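Long-range contacts in L protein (CAS virus, PDB 5MV0), which probably cleaves capped host RNAs with its N-terminal endonuclease domain, providing primers for transcription by the viral polymerase: residues 12-17 with 39-44; 63-68 with 84-89; 154-159 with 201-206. One frame throughout, in Å; residues are numbered along the deposited sequence.

Contact 1 of 3, residues 12-17 with 39-44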
loop_
_atom_site.group_PDB
_atom_site.type_symbol
_atom_site.label_atom_id
_atom_site.label_comp_id
_atom_site.label_asym_id
_atom_site.label_seq_id
_atom_site.Cartn_x
_atom_site.Cartn_y
_atom_site.Cartn_z
ATOM N N ASN B 12 5.581 -9.284 -6.110
ATOM C CA ASN B 12 4.175 -9.326 -5.737
ATOM C C ASN B 12 3.993 -9.302 -4.215
ATOM O O ASN B 12 3.116 -8.593 -3.703
ATOM C CB ASN B 12 3.541 -10.564 -6.362
ATOM C CG ASN B 12 2.074 -10.699 -6.020
ATOM O OD1 ASN B 12 1.717 -11.397 -5.076
ATOM N ND2 ASN B 12 1.218 -10.032 -6.788
ATOM N N VAL B 13 4.817 -10.057 -3.475
ATOM C CA VAL B 13 4.776 -10.011 -2.008
ATOM C C VAL B 13 4.998 -8.583 -1.516
ATOM O O VAL B 13 4.243 -8.066 -0.685
ATOM C CB VAL B 13 5.826 -10.970 -1.405
ATOM C CG1 VAL B 13 5.991 -10.717 0.111
ATOM C CG2 VAL B 13 5.483 -12.432 -1.702
ATOM N N ILE B 14 6.041 -7.919 -2.018
ATOM C CA ILE B 14 6.330 -6.562 -1.553
ATOM C C ILE B 14 5.185 -5.620 -1.911
ATOM O O ILE B 14 4.746 -4.796 -1.090
ATOM C CB ILE B 14 7.674 -6.080 -2.133
ATOM C CG1 ILE B 14 8.836 -6.912 -1.559
ATOM C CG2 ILE B 14 7.866 -4.614 -1.863
ATOM C CD1 ILE B 14 10.201 -6.518 -2.141
ATOM N N LEU B 15 4.671 -5.735 -3.135
ATOM C CA LEU B 15 3.551 -4.892 -3.542
ATOM C C LEU B 15 2.352 -5.091 -2.628
ATOM O O LEU B 15 1.675 -4.119 -2.259
ATOM C CB LEU B 15 3.160 -5.184 -4.996
ATOM C CG LEU B 15 4.104 -4.627 -6.077
ATOM C CD1 LEU B 15 3.846 -5.272 -7.442
ATOM C CD2 LEU B 15 3.967 -3.125 -6.192
ATOM N N GLU B 16 2.063 -6.342 -2.261
ATOM C CA GLU B 16 0.911 -6.590 -1.400
ATOM C C GLU B 16 1.130 -6.014 -0.009
ATOM O O GLU B 16 0.215 -5.418 0.577
ATOM C CB GLU B 16 0.611 -8.093 -1.306
ATOM C CG GLU B 16 -0.661 -8.370 -0.504
ATOM C CD GLU B 16 -1.107 -9.824 -0.505
ATOM O OE1 GLU B 16 -2.298 -10.083 -0.209
ATOM O OE2 GLU B 16 -0.273 -10.710 -0.791
ATOM N N ILE B 17 2.328 -6.209 0.549
ATOM C CA ILE B 17 2.638 -5.657 1.871
ATOM C C ILE B 17 2.493 -4.145 1.887
ATOM O O ILE B 17 1.947 -3.565 2.840
ATOM C CB ILE B 17 4.057 -6.072 2.300
ATOM C CG1 ILE B 17 4.091 -7.578 2.585
ATOM C CG2 ILE B 17 4.484 -5.262 3.527
ATOM C CD1 ILE B 17 5.512 -8.093 2.866
ATOM N N MET B 39 17.524 -7.495 -1.239
ATOM C CA MET B 39 17.954 -6.675 -0.108
ATOM C C MET B 39 16.840 -5.739 0.347
ATOM O O MET B 39 16.692 -5.477 1.550
ATOM C CB MET B 39 19.227 -5.892 -0.464
ATOM C CG MET B 39 20.485 -6.775 -0.719
ATOM S SD MET B 39 20.682 -8.239 0.350
ATOM C CE MET B 39 20.968 -7.479 1.952
ATOM N N SER B 40 16.027 -5.244 -0.584
ATOM C CA SER B 40 14.885 -4.422 -0.189
ATOM C C SER B 40 13.886 -5.232 0.637
ATOM O O SER B 40 13.326 -4.728 1.617
ATOM C CB SER B 40 14.221 -3.822 -1.437
ATOM O OG SER B 40 12.964 -3.249 -1.106
ATOM N N ALA B 41 13.667 -6.493 0.269
ATOM C CA ALA B 41 12.775 -7.354 1.040
ATOM C C ALA B 41 13.294 -7.571 2.453
ATOM O O ALA B 41 12.524 -7.523 3.420
ATOM C CB ALA B 41 12.616 -8.691 0.320
ATOM N N ILE B 42 14.604 -7.805 2.593
ATOM C CA ILE B 42 15.207 -7.979 3.913
ATOM C C ILE B 42 15.086 -6.703 4.735
ATOM O O ILE B 42 14.746 -6.745 5.927
ATOM C CB ILE B 42 16.668 -8.437 3.757
ATOM C CG1 ILE B 42 16.691 -9.854 3.182
ATOM C CG2 ILE B 42 17.444 -8.318 5.095
ATOM C CD1 ILE B 42 18.046 -10.258 2.568
ATOM N N ARG B 43 15.373 -5.629 4.059
ATOM C CA ARG B 43 15.137 -4.291 4.846
ATOM C C ARG B 43 13.610 -4.028 5.274
ATOM O O ARG B 43 13.236 -3.673 6.401
ATOM C CB ARG B 43 15.622 -3.103 4.015
ATOM C CG ARG B 43 15.462 -1.765 4.741
ATOM C CD ARG B 43 14.987 -0.677 3.793
ATOM N NE ARG B 43 14.187 -1.291 2.751
ATOM C CZ ARG B 43 12.881 -1.504 2.824
ATOM N NH1 ARG B 43 12.180 -1.105 3.903
ATOM N NH2 ARG B 43 12.293 -2.106 1.804
ATOM N N LEU B 44 12.752 -4.452 4.352
ATOM C CA LEU B 44 11.330 -4.296 4.662
ATOM C C LEU B 44 10.921 -5.165 5.847
ATOM O O LEU B 44 10.141 -4.738 6.712
ATOM C CB LEU B 44 10.499 -4.637 3.426
ATOM C CG LEU B 44 8.978 -4.430 3.518
ATOM C CD1 LEU B 44 8.648 -2.965 3.819
ATOM C CD2 LEU B 44 8.271 -4.932 2.238
#

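Contact 2 of 3, residues 63-68 with 84-89. With PO4 (phosphate ion), chain F.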
loop_
_atom_site.group_PDB
_atom_site.type_symbol
_atom_site.label_atom_id
_atom_site.label_comp_id
_atom_site.label_asym_id
_atom_site.label_seq_id
_atom_site.Cartn_x
_atom_site.Cartn_y
_atom_site.Cartn_z
ATOM N N THR B 63 11.128 7.387 10.588
ATOM C CA THR B 63 11.456 7.219 9.171
ATOM C C THR B 63 12.233 8.397 8.585
ATOM O O THR B 63 12.883 8.235 7.547
ATOM C CB THR B 63 10.184 7.003 8.339
ATOM O OG1 THR B 63 9.371 8.181 8.385
ATOM C CG2 THR B 63 9.391 5.827 8.871
ATOM N N LYS B 64 12.168 9.581 9.187
ATOM C CA LYS B 64 13.013 10.660 8.700
ATOM C C LYS B 64 14.428 10.565 9.242
ATOM O O LYS B 64 15.274 11.375 8.863
ATOM C CB LYS B 64 12.405 12.018 9.051
ATOM C CG LYS B 64 11.057 12.251 8.380
ATOM C CD LYS B 64 10.508 13.591 8.767
ATOM C CE LYS B 64 9.036 13.528 9.100
ATOM N NZ LYS B 64 8.561 14.891 9.479
ATOM N N GLU B 65 14.674 9.606 10.134
ATOM C CA GLU B 65 16.007 9.294 10.641
ATOM C C GLU B 65 16.646 10.504 11.314
ATOM O O GLU B 65 17.823 10.805 11.104
ATOM C CB GLU B 65 16.896 8.734 9.524
ATOM C CG GLU B 65 16.304 7.478 8.906
ATOM C CD GLU B 65 17.238 6.769 7.947
ATOM O OE1 GLU B 65 18.220 7.381 7.487
ATOM O OE2 GLU B 65 16.978 5.587 7.655
ATOM N N ILE B 66 15.868 11.223 12.122
ATOM C CA ILE B 66 16.480 12.246 12.951
ATOM C C ILE B 66 17.329 11.575 14.027
ATOM O O ILE B 66 17.074 10.434 14.448
ATOM C CB ILE B 66 15.438 13.197 13.571
ATOM C CG1 ILE B 66 14.539 12.462 14.563
ATOM C CG2 ILE B 66 14.613 13.888 12.474
ATOM C CD1 ILE B 66 13.624 13.399 15.320
ATOM N N SER B 67 18.352 12.286 14.475
ATOM C CA SER B 67 19.295 11.741 15.428
ATOM C C SER B 67 18.809 11.976 16.856
ATOM O O SER B 67 17.865 12.722 17.110
ATOM C CB SER B 67 20.667 12.387 15.236
ATOM O OG SER B 67 20.573 13.766 15.509
ATOM N N LEU B 68 19.503 11.348 17.802
ATOM C CA LEU B 68 19.239 11.630 19.209
ATOM C C LEU B 68 19.398 13.114 19.513
ATOM O O LEU B 68 18.556 13.710 20.195
ATOM C CB LEU B 68 20.179 10.799 20.077
ATOM C CG LEU B 68 20.119 11.082 21.572
ATOM C CD1 LEU B 68 18.761 10.700 22.080
ATOM C CD2 LEU B 68 21.218 10.283 22.260
ATOM N N HIS B 84 26.349 10.341 18.039
ATOM C CA HIS B 84 25.383 10.222 16.959
ATOM C C HIS B 84 24.670 8.883 17.074
ATOM O O HIS B 84 25.307 7.829 17.032
ATOM C CB HIS B 84 26.051 10.353 15.598
ATOM C CG HIS B 84 25.114 10.080 14.465
ATOM N ND1 HIS B 84 24.106 10.953 14.115
ATOM C CD2 HIS B 84 24.983 9.004 13.654
ATOM C CE1 HIS B 84 23.418 10.442 13.108
ATOM N NE2 HIS B 84 23.926 9.258 12.814
ATOM N N ILE B 85 23.353 8.943 17.238
ATOM C CA ILE B 85 22.476 7.782 17.311
ATOM C C ILE B 85 21.240 8.110 16.484
ATOM O O ILE B 85 20.742 9.238 16.535
ATOM C CB ILE B 85 22.068 7.453 18.767
ATOM C CG1 ILE B 85 23.289 7.090 19.625
ATOM C CG2 ILE B 85 21.045 6.326 18.805
ATOM C CD1 ILE B 85 22.953 6.995 21.112
ATOM N N VAL B 86 20.740 7.138 15.740
ATOM C CA VAL B 86 19.446 7.238 15.074
ATOM C C VAL B 86 18.546 6.147 15.625
ATOM O O VAL B 86 18.664 4.976 15.245
ATOM C CB VAL B 86 19.587 7.141 13.546
ATOM C CG1 VAL B 86 18.211 7.143 12.889
ATOM C CG2 VAL B 86 20.439 8.289 13.027
ATOM N N PRO B 87 17.635 6.476 16.533
ATOM C CA PRO B 87 16.756 5.452 17.102
ATOM C C PRO B 87 15.697 5.022 16.096
ATOM O O PRO B 87 15.332 5.756 15.175
ATOM C CB PRO B 87 16.115 6.160 18.295
ATOM C CG PRO B 87 16.037 7.599 17.838
ATOM C CD PRO B 87 17.303 7.829 17.021
ATOM N N ASP B 88 15.195 3.804 16.295
ATOM C CA ASP B 88 14.119 3.316 15.433
ATOM C C ASP B 88 12.819 4.070 15.681
ATOM O O ASP B 88 12.017 4.259 14.760
ATOM C CB ASP B 88 13.908 1.826 15.667
ATOM C CG ASP B 88 15.065 0.999 15.191
ATOM O OD1 ASP B 88 15.699 1.402 14.187
ATOM O OD2 ASP B 88 15.343 -0.040 15.827
ATOM N N GLY B 89 12.589 4.492 16.914
ATOM C CA GLY B 89 11.393 5.242 17.232
ATOM C C GLY B 89 11.661 6.117 18.429
ATOM O O GLY B 89 12.651 5.931 19.150
HETATM P P PO4 F . 24.042 14.445 15.034
HETATM O O1 PO4 F . 25.307 14.362 14.221
HETATM O O2 PO4 F . 23.883 13.184 15.852
HETATM O O3 PO4 F . 22.834 14.703 14.180
HETATM O O4 PO4 F . 24.169 15.618 15.973
#

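Contact 3 of 3, residues 154-159 with 201-206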
loop_
_atom_site.group_PDB
_atom_site.type_symbol
_atom_site.label_atom_id
_atom_site.label_comp_id
_atom_site.label_asym_id
_atom_site.label_seq_id
_atom_site.Cartn_x
_atom_site.Cartn_y
_atom_site.Cartn_z
ATOM N N PRO B 154 -0.062 -10.003 7.195
ATOM C CA PRO B 154 -0.137 -11.451 7.440
ATOM C C PRO B 154 1.251 -12.065 7.586
ATOM O O PRO B 154 2.171 -11.749 6.825
ATOM C CB PRO B 154 -0.853 -11.992 6.194
ATOM C CG PRO B 154 -1.573 -10.807 5.593
ATOM C CD PRO B 154 -0.742 -9.595 5.948
ATOM N N GLU B 155 1.387 -12.969 8.564
ATOM C CA GLU B 155 2.695 -13.557 8.842
ATOM C C GLU B 155 3.250 -14.302 7.637
ATOM O O GLU B 155 4.474 -14.369 7.460
ATOM C CB GLU B 155 2.634 -14.504 10.045
ATOM C CG GLU B 155 4.034 -14.884 10.514
ATOM C CD GLU B 155 4.068 -15.877 11.661
ATOM O OE1 GLU B 155 2.992 -16.294 12.148
ATOM O OE2 GLU B 155 5.191 -16.241 12.069
ATOM N N ARG B 156 2.377 -14.862 6.795
ATOM C CA ARG B 156 2.870 -15.579 5.626
ATOM C C ARG B 156 3.669 -14.656 4.709
ATOM O O ARG B 156 4.643 -15.089 4.076
ATOM C CB ARG B 156 1.699 -16.208 4.873
ATOM C CG ARG B 156 2.108 -17.073 3.706
ATOM C CD ARG B 156 3.083 -18.144 4.155
ATOM N NE ARG B 156 3.560 -18.963 3.042
ATOM C CZ ARG B 156 3.056 -20.145 2.704
ATOM N NH1 ARG B 156 2.042 -20.664 3.391
ATOM N NH2 ARG B 156 3.574 -20.810 1.679
ATOM N N LEU B 157 3.276 -13.387 4.617
ATOM C CA LEU B 157 4.005 -12.468 3.743
ATOM C C LEU B 157 5.369 -12.101 4.328
ATOM O O LEU B 157 6.352 -11.983 3.586
ATOM C CB LEU B 157 3.165 -11.220 3.475
ATOM C CG LEU B 157 1.860 -11.443 2.700
ATOM C CD1 LEU B 157 1.121 -10.120 2.462
ATOM C CD2 LEU B 157 2.135 -12.157 1.372
ATOM N N LEU B 158 5.455 -11.913 5.651
ATOM C CA LEU B 158 6.759 -11.745 6.290
ATOM C C LEU B 158 7.645 -12.946 6.032
ATOM O O LEU B 158 8.859 -12.803 5.824
ATOM C CB LEU B 158 6.612 -11.553 7.800
ATOM C CG LEU B 158 6.442 -10.161 8.406
ATOM C CD1 LEU B 158 7.679 -9.269 8.150
ATOM C CD2 LEU B 158 5.191 -9.522 7.876
ATOM N N PHE B 159 7.064 -14.144 6.112
ATOM C CA PHE B 159 7.807 -15.359 5.805
ATOM C C PHE B 159 8.317 -15.348 4.370
ATOM O O PHE B 159 9.473 -15.693 4.108
ATOM C CB PHE B 159 6.935 -16.600 6.035
ATOM C CG PHE B 159 7.530 -17.843 5.436
ATOM C CD1 PHE B 159 8.601 -18.478 6.065
ATOM C CD2 PHE B 159 7.080 -18.336 4.215
ATOM C CE1 PHE B 159 9.192 -19.604 5.496
ATOM C CE2 PHE B 159 7.670 -19.459 3.641
ATOM C CZ PHE B 159 8.715 -20.101 4.284
ATOM N N SER B 201 5.267 -25.375 1.467
ATOM C CA SER B 201 4.036 -25.228 0.709
ATOM C C SER B 201 4.223 -24.239 -0.439
ATOM O O SER B 201 5.028 -23.308 -0.364
ATOM C CB SER B 201 2.904 -24.754 1.615
ATOM O OG SER B 201 3.208 -23.464 2.108
ATOM N N GLU B 202 3.464 -24.448 -1.509
ATOM C CA GLU B 202 3.509 -23.520 -2.628
ATOM C C GLU B 202 2.867 -22.199 -2.225
ATOM O O GLU B 202 1.885 -22.169 -1.483
ATOM C CB GLU B 202 2.798 -24.108 -3.852
ATOM C CG GLU B 202 2.128 -23.054 -4.740
ATOM C CD GLU B 202 1.960 -23.495 -6.186
ATOM O OE1 GLU B 202 2.476 -24.577 -6.546
ATOM O OE2 GLU B 202 1.320 -22.749 -6.964
ATOM N N PHE B 203 3.456 -21.099 -2.682
ATOM C CA PHE B 203 2.900 -19.771 -2.475
ATOM C C PHE B 203 2.735 -19.115 -3.834
ATOM O O PHE B 203 3.670 -19.109 -4.642
ATOM C CB PHE B 203 3.787 -18.908 -1.572
ATOM C CG PHE B 203 3.268 -17.505 -1.390
ATOM C CD1 PHE B 203 2.244 -17.240 -0.485
ATOM C CD2 PHE B 203 3.796 -16.454 -2.128
ATOM C CE1 PHE B 203 1.748 -15.943 -0.322
ATOM C CE2 PHE B 203 3.308 -15.167 -1.969
ATOM C CZ PHE B 203 2.280 -14.914 -1.065
ATOM N N SER B 204 1.551 -18.574 -4.094
ATOM C CA SER B 204 1.276 -18.034 -5.413
ATOM C C SER B 204 1.040 -16.529 -5.423
ATOM O O SER B 204 0.871 -15.959 -6.507
ATOM C CB SER B 204 0.074 -18.756 -6.036
ATOM O OG SER B 204 -1.102 -18.510 -5.283
ATOM N N GLY B 205 1.039 -15.859 -4.262
ATOM C CA GLY B 205 0.857 -14.404 -4.295
ATOM C C GLY B 205 -0.557 -14.013 -4.702
ATOM O O GLY B 205 -1.484 -14.823 -4.667
ATOM N N THR B 206 -0.720 -12.752 -5.105
ATOM C CA THR B 206 -2.062 -12.282 -5.452
ATOM C C THR B 206 -2.364 -12.528 -6.927
ATOM O O THR B 206 -1.472 -12.542 -7.776
ATOM C CB THR B 206 -2.271 -10.793 -5.149
ATOM O OG1 THR B 206 -1.529 -9.982 -6.074
ATOM C CG2 THR B 206 -1.873 -10.446 -3.707
#

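Contact 1 of 3, residues 12-17 with 39-44
Ile14 and Ala41 are the residues of segments 12-17 and 39-44 whose CA atoms come nearest, with 7.0 Å between Ile14 CA and Ala41 CA. Both segments are interior turns of longer helices, 4-20 and 34-57, and their N-to-C directions diverge by only 35°. The axes of the two short segments come no nearer than 11.0 Å, so side chains rather than backbones fill the interface. From helix 4-20 come Ile14 and Ile17, one turn apart; Ala41 and Leu44 answer from the other helix. Ile14 uses both of its branches. Its longer one, with CG1 beside the backbone N (chi1 -66°), carries CD1 to 4.1 Å from Ala41 CB. The other branch faces Leu44, with Ile14 CG2 lying 4.1 Å from Leu44 CD2. Ile17 meets the same leucine tip to tip, Ile17 CG2 standing 4.0 Å from Leu44 CD2. A single leucine methyl is thereby lodged against both isoleucines. Leu44 reaches them because its CG is anti to the backbone N (chi1 -175°). Ser40 borders this patch near Ile14 CD1, while its OG is hydrogen-bonded to Ser29 O. No hydrogen bond crosses between the segments: this is apolar helix-helix packing at a small crossing angle, in the buried helical part of an arenavirus cap-snatching domain of the PDDEXK nuclease clan.

Contact 2 of 3, residues 63-68 with 84-89
His84 presents its imidazole edge to a phosphate ion and lies obliquely against Ser67, whose CB is 3.9 Å from His84 ND1. The phosphate oxygen O2 sits in the ring plane and accepts a hydrogen bond of 2.8 Å from His84 ND1. Ser67 is the N-cap of helix 68-73: its OG takes a hydrogen bond from Met70 N and donates one to phosphate O3, at 2.8 Å from Ser67 OG. A chi1 of 63° folds that hydroxyl back between the backbone N and the carbonyl carbon, where it can serve both partners. The ion, probably picked up from the crystallisation solution, is also bound by Asn69 and by Ser119 of a neighbouring subunit. Just past the capping serine the two loops join through their backbones, Leu68 N donating to Ile85 O at 2.8 Å. Ile85 O also receives a CA-H...O contact from Ser67 CA. Leu68 and Ile85 then run side by side in one direction. Farther along, Pro87-Asp88 leads into strand 89-93 beside Glu103, a pattern consistent with the acidic active-site motif of PDDEXK nucleases, and a classic beta bulge opposite Leu102 takes up Asp88 and Gly89. Val86 leans its CG1 on the backbone of Glu65, while Pro87 CD rests 3.7 Å from Ile66 O.

Contact 3 of 3, residues 154-159 with 201-206
Ser201 OG is gripped by the guanidinium of Arg156, at 2.7 Å from Arg156 NH2 and in a longer, weak bond with Arg156 NH1. The contact fastens the loop that follows helix 196-200 to the first turns of helix 155-170, whose N-cap position is held by Pro154. The hydroxyl lies near the edge of the guanidinium but 27° out of its plane, and the bond to Arg156 NH2 is rather bent. Lys197 O adds a weak hydrogen bond to the same serine oxygen. Arg156 gets there by a bend at chi2 (55°), which carries the chain along Phe203. On the way its NE forms a salt bridge with Glu160, a turn farther on in the same helix, which should hold the rotation of the group. Phe203 lies over one guanidinium face, with Phe203 CD1 4.1 Å from Arg156 NE. The two planes are tilted by 37°, so this is no parallel stack, and the two side chains pass in opposite senses. The Leu157 and Phe203 side chains cross at about a right angle, Leu157 CD2 touching Phe203 CZ at 3.7 Å. Val13 of helix 4-20 and Asp32 of a neighbouring subunit also pack on Phe203. The tail then turns back over the aromatic side chain: Gly205 N sits 3.3 Å above the ring plane of Phe203, displaced from the ring centre.

In the fold
Along the chain the three contacts follow in series, none nested in or crossing another. Contact 1 closes the loop between helices 4-20 and 34-57. Contact 2 comes next, bracketing helix 68-73 and the loop after it just ahead of strand 89-93. Contact 3 closes last, joining helix 155-170 to the C-terminal tail across 41 residues, mostly helical. Contacts 1 and 3 adjoin, their centres 12 Å apart: Asn12 OD1 probably accepts a hydrogen bond from Thr206 N, so the tail also binds the first helix. Contact 2 lies apart, its centre about 31 Å from that of contact 3, on the opposite side of the chain's centre.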